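Local structure of TetR-family transcriptional regulator (Pectobacterium atrosepticum, 2HYT) at residues L18-K23 with D36-Q41; E98-P103 with I108-A113; H127-M132 with L156-L161. The protein probably binds cis-regulatory DNA through an N-terminal helix-turn-helix domain and regulates transcription, as other TetR-family proteins do. All coordinates share one frame; numbering follows the deposited sequence.

The three contacts follow one another along an all-helical chain. Interaction 1 joins helix 7-28 to helix 35-42 in the N-terminal, probably DNA-binding region. Interactions 2 and 3 both lie in the C-terminal TetR-like region, the former where helix 103-117 begins, the latter between helix 122-141, which follows it in the chain, and helix 150-170. Centres of interactions 1 and 2 are about 19 Å apart, those of 2 and 3 about 17 Å, and those of 1 and 3, on opposite sides of the chain's centre, about 32 Å. None touches another directly; helix 56-81 packs against segments of all three, a physical connection between the probable DNA-reading end and the C-terminal body.

Interaction 1 of 3, residues L18-K23 with D36-Q41; sequences LATARK and DDLTAQ
Leu38 reaches from helix 35-42 to the backbone ridge of helix 7-28 and sets both of its methyls around Ala21. The tight part of the contact is small: Leu38 CD2 lies 3.8 Å from Ala21 CB and 3.9 Å from Ala21 CA, while the other branch, CD1, comes to 4.1 Å from the same Ala21 CA. The fork of the leucine therefore straddles the alpha carbon instead of meeting one methyl end-on. Its first torsion, with CG trans to the backbone N (chi1 -175°), carries the fork out toward helix 7-28. Alanine suits the receiving position because a single methyl lets the partner come close to the helix backbone, whereas leucine is long enough to bridge the two helices, whose nearest alpha carbons, those of Ala21 and Leu38, are 6.9 Å apart.

Toward Thr20 the fit is looser. Thr20 CG2 is 4.4 Å from Leu38 CD1, and this residue remains partly exposed. Threonine serves such a border well: its methyl faces the leucine, while OG1 is hydrogen-bonded to Thr16 O, one turn back along its own helix. No hydrogen bond links the two segments, so their direct contact is apolar.

Val24 and Phe25 of helix 7-28 and Leu49 of helix 48-53 also touch Leu38, making it a shared buried side chain of three helices. Such a leucine on the first helix of the predicted helix-turn-helix, packed against the preceding helix, is consistent with the three-helix DNA-binding domain of TetR-family regulators.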
loop_
_atom_site.group_PDB
_atom_site.type_symbol
_atom_site.label_atom_id
_atom_site.label_comp_id
_atom_site.label_asym_id
_atom_site.label_seq_id
_atom_site.Cartn_x
_atom_site.Cartn_y
_atom_site.Cartn_z
ATOM N N LEU A 18 -22.590 13.288 -6.536
ATOM C CA LEU A 18 -21.209 13.045 -6.185
ATOM C C LEU A 18 -20.474 14.363 -5.934
ATOM O O LEU A 18 -19.737 14.497 -4.962
ATOM C CB LEU A 18 -20.517 12.216 -7.292
ATOM C CG LEU A 18 -19.291 11.437 -6.844
ATOM C CD1 LEU A 18 -19.788 10.299 -5.947
ATOM C CD2 LEU A 18 -18.452 10.899 -8.085
ATOM N N ALA A 19 -20.710 15.363 -6.781
ATOM C CA ALA A 19 -20.067 16.646 -6.649
ATOM C C ALA A 19 -20.520 17.303 -5.353
ATOM O O ALA A 19 -19.718 17.883 -4.599
ATOM C CB ALA A 19 -20.396 17.560 -7.884
ATOM N N THR A 20 -21.831 17.194 -5.080
ATOM C CA THR A 20 -22.364 17.777 -3.829
ATOM C C THR A 20 -21.822 17.076 -2.618
ATOM O O THR A 20 -21.439 17.714 -1.644
ATOM C CB THR A 20 -23.887 17.720 -3.824
ATOM O OG1 THR A 20 -24.331 18.604 -4.834
ATOM C CG2 THR A 20 -24.482 18.122 -2.431
ATOM N N ALA A 21 -21.745 15.744 -2.673
ATOM C CA ALA A 21 -21.169 15.001 -1.536
ATOM C C ALA A 21 -19.742 15.474 -1.285
ATOM O O ALA A 21 -19.349 15.688 -0.146
ATOM C CB ALA A 21 -21.193 13.475 -1.791
ATOM N N ARG A 22 -18.957 15.651 -2.352
ATOM C CA ARG A 22 -17.598 16.164 -2.193
ATOM C C ARG A 22 -17.567 17.516 -1.517
ATOM O O ARG A 22 -16.721 17.772 -0.641
ATOM C CB ARG A 22 -16.897 16.240 -3.557
ATOM C CG ARG A 22 -16.447 14.900 -4.023
ATOM C CD ARG A 22 -15.816 14.972 -5.413
ATOM N NE ARG A 22 -14.513 15.634 -5.420
ATOM C CZ ARG A 22 -13.795 15.803 -6.527
ATOM N NH1 ARG A 22 -14.278 15.410 -7.700
ATOM N NH2 ARG A 22 -12.613 16.379 -6.485
ATOM N N LYS A 23 -18.476 18.400 -1.899
ATOM C CA LYS A 23 -18.496 19.749 -1.316
ATOM C C LYS A 23 -18.841 19.681 0.168
ATOM O O LYS A 23 -18.172 20.306 0.992
ATOM C CB LYS A 23 -19.498 20.612 -2.041
ATOM C CG LYS A 23 -19.531 22.058 -1.596
ATOM C CD LYS A 23 -20.395 22.878 -2.577
ATOM C CE LYS A 23 -20.177 24.364 -2.414
ATOM N NZ LYS A 23 -18.879 24.797 -3.026
ATOM N N ASP A 36 -28.084 11.024 6.046
ATOM C CA ASP A 36 -29.163 11.951 6.345
ATOM C C ASP A 36 -28.671 13.391 6.494
ATOM O O ASP A 36 -29.398 14.334 6.136
ATOM C CB ASP A 36 -29.937 11.535 7.609
ATOM C CG ASP A 36 -30.764 10.252 7.412
ATOM O OD1 ASP A 36 -30.877 9.719 6.287
ATOM O OD2 ASP A 36 -31.333 9.797 8.429
ATOM N N ASP A 37 -27.471 13.579 7.066
ATOM C CA ASP A 37 -26.910 14.932 7.199
ATOM C C ASP A 37 -26.726 15.532 5.798
ATOM O O ASP A 37 -27.057 16.707 5.556
ATOM C CB ASP A 37 -25.562 14.953 7.912
ATOM C CG ASP A 37 -25.643 14.630 9.404
ATOM O OD1 ASP A 37 -26.702 14.861 10.040
ATOM O OD2 ASP A 37 -24.620 14.132 9.938
ATOM N N LEU A 38 -26.183 14.724 4.896
ATOM C CA LEU A 38 -25.867 15.205 3.543
ATOM C C LEU A 38 -27.155 15.546 2.837
ATOM O O LEU A 38 -27.264 16.590 2.180
ATOM C CB LEU A 38 -25.087 14.123 2.799
ATOM C CG LEU A 38 -24.560 14.425 1.422
ATOM C CD1 LEU A 38 -24.012 15.797 1.250
ATOM C CD2 LEU A 38 -23.496 13.328 1.166
ATOM N N THR A 39 -28.154 14.672 2.990
ATOM C CA THR A 39 -29.481 14.905 2.427
ATOM C C THR A 39 -30.070 16.239 2.903
ATOM O O THR A 39 -30.526 17.063 2.141
ATOM C CB THR A 39 -30.392 13.716 2.767
ATOM O OG1 THR A 39 -29.857 12.535 2.125
ATOM C CG2 THR A 39 -31.877 14.005 2.353
ATOM N N ALA A 40 -29.984 16.477 4.196
ATOM C CA ALA A 40 -30.493 17.723 4.754
ATOM C C ALA A 40 -29.707 18.952 4.262
ATOM O O ALA A 40 -30.314 19.936 3.839
ATOM C CB ALA A 40 -30.480 17.639 6.326
ATOM N N GLN A 41 -28.361 18.889 4.320
ATOM C CA GLN A 41 -27.501 20.014 4.021
ATOM C C GLN A 41 -27.586 20.422 2.568
ATOM O O GLN A 41 -27.536 21.633 2.254
ATOM C CB GLN A 41 -26.059 19.717 4.448
ATOM C CG GLN A 41 -25.980 19.651 5.968
ATOM C CD GLN A 41 -24.613 19.236 6.498
ATOM O OE1 GLN A 41 -23.580 19.666 5.974
ATOM N NE2 GLN A 41 -24.603 18.442 7.584
#

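Interaction 2 of 3, residues E98-P103 with I108-A113. With EDO (1,2-ethanediol), chain E.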
loop_
_atom_site.group_PDB
_atom_site.type_symbol
_atom_site.label_atom_id
_atom_site.label_comp_id
_atom_site.label_asym_id
_atom_site.label_seq_id
_atom_site.Cartn_x
_atom_site.Cartn_y
_atom_site.Cartn_z
ATOM N N GLU A 98 3.167 16.117 -2.700
ATOM C CA GLU A 98 2.600 17.463 -2.441
ATOM C C GLU A 98 1.069 17.404 -2.350
ATOM O O GLU A 98 0.465 18.125 -1.539
ATOM C CB GLU A 98 3.027 18.442 -3.528
ATOM C CG GLU A 98 4.480 18.782 -3.438
ATOM C CD GLU A 98 5.049 19.491 -4.658
ATOM O OE1 GLU A 98 4.393 19.556 -5.726
ATOM O OE2 GLU A 98 6.196 19.976 -4.521
HETATM N N MSE A 99 0.443 16.516 -3.122
HETATM C CA MSE A 99 -1.001 16.315 -3.047
HETATM C C MSE A 99 -1.481 15.834 -1.694
HETATM O O MSE A 99 -2.647 16.061 -1.335
HETATM C CB MSE A 99 -1.418 15.333 -4.103
HETATM C CG MSE A 99 -1.527 15.930 -5.383
HETATM SE SE MSE A 99 -1.808 14.527 -6.785
HETATM C CE MSE A 99 -1.930 15.769 -8.183
ATOM N N ALA A 100 -0.604 15.207 -0.900
ATOM C CA ALA A 100 -0.982 14.707 0.425
ATOM C C ALA A 100 -1.314 15.829 1.412
ATOM O O ALA A 100 -1.829 15.554 2.493
ATOM C CB ALA A 100 0.112 13.839 1.008
ATOM N N LEU A 101 -0.973 17.063 1.069
ATOM C CA LEU A 101 -1.325 18.214 1.924
ATOM C C LEU A 101 -2.537 18.974 1.406
ATOM O O LEU A 101 -2.990 19.929 2.053
ATOM C CB LEU A 101 -0.149 19.157 2.067
ATOM C CG LEU A 101 1.113 18.569 2.734
ATOM C CD1 LEU A 101 2.182 19.677 2.947
ATOM C CD2 LEU A 101 0.784 17.844 4.041
ATOM N N GLU A 102 -3.078 18.601 0.251
ATOM C CA GLU A 102 -4.293 19.250 -0.226
ATOM C C GLU A 102 -5.460 18.719 0.587
ATOM O O GLU A 102 -5.615 17.511 0.753
ATOM C CB GLU A 102 -4.498 18.970 -1.731
ATOM C CG GLU A 102 -3.350 19.504 -2.572
ATOM C CD GLU A 102 -3.542 19.312 -4.055
ATOM O OE1 GLU A 102 -4.628 18.810 -4.471
ATOM O OE2 GLU A 102 -2.608 19.685 -4.821
ATOM N N PRO A 103 -6.291 19.608 1.139
ATOM C CA PRO A 103 -7.305 19.089 2.081
ATOM C C PRO A 103 -8.186 17.936 1.600
ATOM O O PRO A 103 -8.446 17.006 2.380
ATOM C CB PRO A 103 -8.133 20.347 2.428
ATOM C CG PRO A 103 -7.225 21.434 2.218
ATOM C CD PRO A 103 -6.297 21.073 1.084
ATOM N N ILE A 108 -10.067 12.844 2.428
ATOM C CA ILE A 108 -10.937 11.834 1.800
ATOM C C ILE A 108 -10.174 10.566 1.369
ATOM O O ILE A 108 -10.611 9.448 1.630
ATOM C CB ILE A 108 -11.682 12.410 0.595
ATOM C CG1 ILE A 108 -12.602 13.556 1.049
ATOM C CG2 ILE A 108 -12.469 11.286 -0.133
ATOM C CD1 ILE A 108 -13.687 13.101 2.015
ATOM N N VAL A 109 -9.024 10.745 0.713
ATOM C CA VAL A 109 -8.263 9.625 0.165
ATOM C C VAL A 109 -7.327 9.048 1.229
ATOM O O VAL A 109 -7.336 7.870 1.486
ATOM C CB VAL A 109 -7.472 10.038 -1.091
ATOM C CG1 VAL A 109 -6.531 8.909 -1.598
ATOM C CG2 VAL A 109 -8.398 10.530 -2.195
ATOM N N LEU A 110 -6.497 9.885 1.855
ATOM C CA LEU A 110 -5.398 9.357 2.671
ATOM C C LEU A 110 -5.739 9.067 4.107
ATOM O O LEU A 110 -4.942 8.423 4.822
ATOM C CB LEU A 110 -4.183 10.299 2.549
ATOM C CG LEU A 110 -3.602 10.493 1.148
ATOM C CD1 LEU A 110 -2.574 11.617 1.193
ATOM C CD2 LEU A 110 -2.959 9.212 0.603
ATOM N N ARG A 111 -6.917 9.517 4.551
ATOM C CA ARG A 111 -7.411 9.251 5.904
ATOM C C ARG A 111 -8.704 8.394 5.819
ATOM O O ARG A 111 -8.770 7.250 6.288
ATOM C CB ARG A 111 -7.602 10.563 6.656
ATOM C CG ARG A 111 -6.251 11.215 6.987
ATOM C CD ARG A 111 -6.464 12.469 7.761
ATOM N NE ARG A 111 -5.211 13.182 7.972
ATOM C CZ ARG A 111 -5.124 14.429 8.425
ATOM N NH1 ARG A 111 -6.217 15.109 8.766
ATOM N NH2 ARG A 111 -3.932 15.000 8.541
ATOM N N ASP A 112 -9.735 8.941 5.183
ATOM C CA ASP A 112 -11.049 8.297 5.204
ATOM C C ASP A 112 -11.056 7.009 4.390
ATOM O O ASP A 112 -11.438 5.961 4.906
ATOM C CB ASP A 112 -12.122 9.258 4.683
ATOM C CG ASP A 112 -12.277 10.479 5.548
ATOM O OD1 ASP A 112 -12.244 10.373 6.785
ATOM O OD2 ASP A 112 -12.479 11.555 4.983
ATOM N N ALA A 113 -10.707 7.076 3.107
ATOM C CA ALA A 113 -10.685 5.864 2.278
ATOM C C ALA A 113 -9.698 4.845 2.833
ATOM O O ALA A 113 -9.927 3.636 2.735
ATOM C CB ALA A 113 -10.336 6.165 0.809
HETATM C C1 EDO E . 0.123 19.176 -7.479
HETATM O O1 EDO E . 0.474 19.425 -8.850
HETATM C C2 EDO E . 1.310 19.116 -6.546
HETATM O O2 EDO E . 1.560 20.424 -6.009
#
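A helix-to-helix turn in the C-terminal TetR-like domain brings Ala100 against Leu110, joining the connection after helix 85-98 to the helix that follows. One methyl of the leucine does the touching: Leu110 CD1 stands 3.5 Å from Ala100 CB and 3.6 Å from Ala100 CA. The approach to CB is closer than ordinary van der Waals packing, so the leucine tip presses against the alanine from the flank of its backbone. With CG opposite the carbonyl carbon (chi1 -60°) and an extended second torsion, Leu110 projects this branch across the gap. A small alanine suits the near side, where the nearest alpha carbons, Ala100 and Leu110, are 7.3 Å apart; a branched leucine suits the far side because it can also touch Phe166 and Ala169 of helix 150-170.

Short turns continue through Leu101, with Glu102 N bonded to Met99 O, and the chain straightens at Glu102, the N-cap residue of helix 103-117. Pro103 follows as that helix starts; because first-turn N-H groups have no carbonyl acceptor within the helix, proline loses nothing there. Further along, the helix contains a wider pi-type turn, in which Ala113 N donates to Ile108 O at 2.8 Å, five residues back. Ile108 turns its apolar side chain to Leu60 of helix 56-81.

On the polar side, Glu102 forms a salt bridge through OE2 with Arg74 of helix 56-81, tying the N-cap residue to the long helix. Glu98 OE1 accepts a hydrogen bond from O2 of a 1,2-ethanediol at 3.0 Å. The diol, probably derived from the crystallisation liquor, has its C1 3.8 Å from Glu102 OE2. The same diol C1 lies 4.0 Å from CE, the methyl of selenomethionine Met99.

Interaction 3 of 3, residues H127-M132 with L156-L161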
loop_
_atom_site.group_PDB
_atom_site.type_symbol
_atom_site.label_atom_id
_atom_site.label_comp_id
_atom_site.label_asym_id
_atom_site.label_seq_id
_atom_site.Cartn_x
_atom_site.Cartn_y
_atom_site.Cartn_z
ATOM N N HIS A 127 -3.806 0.465 -12.227
ATOM C CA HIS A 127 -3.942 1.603 -13.116
ATOM C C HIS A 127 -2.813 2.669 -12.953
ATOM O O HIS A 127 -2.258 3.170 -13.924
ATOM C CB HIS A 127 -5.305 2.241 -12.890
ATOM C CG HIS A 127 -5.708 3.178 -13.973
ATOM N ND1 HIS A 127 -5.665 4.547 -13.827
ATOM C CD2 HIS A 127 -6.149 2.942 -15.233
ATOM C CE1 HIS A 127 -6.067 5.116 -14.952
ATOM N NE2 HIS A 127 -6.373 4.166 -15.817
ATOM N N CYS A 128 -2.485 2.994 -11.714
ATOM C CA CYS A 128 -1.448 3.959 -11.420
ATOM C C CYS A 128 -0.117 3.399 -11.911
ATOM O O CYS A 128 0.740 4.136 -12.442
ATOM C CB CYS A 128 -1.362 4.216 -9.915
ATOM S SG CYS A 128 -2.723 5.109 -9.196
ATOM N N VAL A 129 0.069 2.106 -11.676
ATOM C CA VAL A 129 1.323 1.479 -12.106
ATOM C C VAL A 129 1.458 1.523 -13.631
ATOM O O VAL A 129 2.544 1.787 -14.135
ATOM C CB VAL A 129 1.447 0.065 -11.549
ATOM C CG1 VAL A 129 2.559 -0.718 -12.216
ATOM C CG2 VAL A 129 1.617 0.140 -10.000
ATOM N N GLU A 130 0.380 1.249 -14.359
ATOM C CA GLU A 130 0.440 1.279 -15.816
ATOM C C GLU A 130 0.814 2.675 -16.335
ATOM O O GLU A 130 1.581 2.791 -17.280
ATOM C CB GLU A 130 -0.880 0.784 -16.395
ATOM C CG GLU A 130 -1.028 -0.708 -16.197
ATOM C CD GLU A 130 -2.442 -1.232 -16.382
ATOM O OE1 GLU A 130 -3.358 -0.417 -16.652
ATOM O OE2 GLU A 130 -2.628 -2.468 -16.236
ATOM N N SER A 131 0.294 3.718 -15.697
ATOM C CA SER A 131 0.613 5.092 -16.086
ATOM C C SER A 131 2.088 5.365 -15.842
ATOM O O SER A 131 2.798 5.862 -16.712
ATOM C CB SER A 131 -0.228 6.084 -15.326
ATOM O OG SER A 131 0.077 7.407 -15.722
HETATM N N MSE A 132 2.581 5.046 -14.659
HETATM C CA MSE A 132 3.999 5.251 -14.381
HETATM C C MSE A 132 4.880 4.387 -15.283
HETATM O O MSE A 132 5.959 4.810 -15.704
HETATM C CB MSE A 132 4.286 4.976 -12.902
HETATM C CG MSE A 132 5.734 5.050 -12.547
HETATM SE SE MSE A 132 6.454 6.819 -12.824
HETATM C CE MSE A 132 5.497 7.906 -11.465
ATOM N N LEU A 156 7.456 -0.488 -7.830
ATOM C CA LEU A 156 8.304 -0.033 -6.754
ATOM C C LEU A 156 8.110 1.468 -6.497
ATOM O O LEU A 156 7.878 1.887 -5.370
ATOM C CB LEU A 156 9.770 -0.325 -7.052
ATOM C CG LEU A 156 10.134 -1.807 -6.952
ATOM C CD1 LEU A 156 11.419 -2.061 -7.810
ATOM C CD2 LEU A 156 10.303 -2.234 -5.521
ATOM N N ILE A 157 8.199 2.249 -7.574
ATOM C CA ILE A 157 8.066 3.709 -7.444
ATOM C C ILE A 157 6.685 4.123 -6.909
ATOM O O ILE A 157 6.581 4.865 -5.942
ATOM C CB ILE A 157 8.382 4.418 -8.793
ATOM C CG1 ILE A 157 9.839 4.180 -9.212
ATOM C CG2 ILE A 157 8.034 5.904 -8.715
ATOM C CD1 ILE A 157 10.103 4.635 -10.673
ATOM N N TYR A 158 5.634 3.640 -7.561
ATOM C CA TYR A 158 4.261 3.903 -7.126
ATOM C C TYR A 158 4.102 3.515 -5.640
ATOM O O TYR A 158 3.553 4.287 -4.820
ATOM C CB TYR A 158 3.212 3.209 -8.029
ATOM C CG TYR A 158 1.862 3.198 -7.326
ATOM C CD1 TYR A 158 1.116 4.374 -7.233
ATOM C CD2 TYR A 158 1.379 2.094 -6.714
ATOM C CE1 TYR A 158 -0.074 4.412 -6.539
ATOM C CE2 TYR A 158 0.193 2.113 -6.009
ATOM C CZ TYR A 158 -0.556 3.271 -5.974
ATOM O OH TYR A 158 -1.747 3.279 -5.290
ATOM N N GLY A 159 4.607 2.324 -5.229
ATOM C CA GLY A 159 4.492 1.886 -3.842
ATOM C C GLY A 159 5.154 2.855 -2.881
ATOM O O GLY A 159 4.617 3.184 -1.822
ATOM N N SER A 160 6.330 3.345 -3.253
ATOM C CA SER A 160 7.047 4.270 -2.373
ATOM C C SER A 160 6.225 5.536 -2.152
ATOM O O SER A 160 6.103 6.039 -1.025
ATOM C CB SER A 160 8.422 4.595 -2.950
ATOM O OG SER A 160 8.409 5.477 -4.073
ATOM N N LEU A 161 5.664 6.032 -3.244
ATOM C CA LEU A 161 4.945 7.308 -3.225
ATOM C C LEU A 161 3.656 7.165 -2.453
ATOM O O LEU A 161 3.306 8.029 -1.674
ATOM C CB LEU A 161 4.651 7.770 -4.640
ATOM C CG LEU A 161 5.859 8.132 -5.494
ATOM C CD1 LEU A 161 5.404 8.463 -6.955
ATOM C CD2 LEU A 161 6.611 9.304 -4.905
#
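Cys128 lays its beta carbon over one face of the Tyr158 ring in a CH-pi contact, with CB 4.0 Å from the ring centroid and 29° off the normal. In one of the two modelled conformers of Cys128, SG sits farther out at 4.6 Å from that centroid, an oblique sulfur-aromatic contact. Val129 approaches the same ring obliquely through one methyl, CG2, 3.8 Å from Tyr158 CD2, and the two side chains cross at about a right angle. The tyrosine reaches both because its CG is trans to the backbone N (chi1 165°), which directs the ring toward helix 122-141. A broad ring fits here, spanning neighbouring positions of the facing helix, while compact cysteine and valine allow it to lie close.

One turn beyond, in one of its two modelled conformers, the flexible selenomethionine Met132 brings CE to 4.2 Å from Ile157 CG2. Behind this apolar layer, Ser160 OG donates to Ile157 O at 2.7 Å in the carbonyl plane. The hydroxyl is thus satisfied within its own helix, and Ile157 O takes a second donor, Leu161 N.

The short helical segments cross at 122°, with axes 9.5 Å apart. Phe89 of helix 85-98 packs on both Met132 and Ile157, while Glu163 of the second subunit touches Tyr158, placing this junction of helices 122-141 and 150-170 beside the dimer interface.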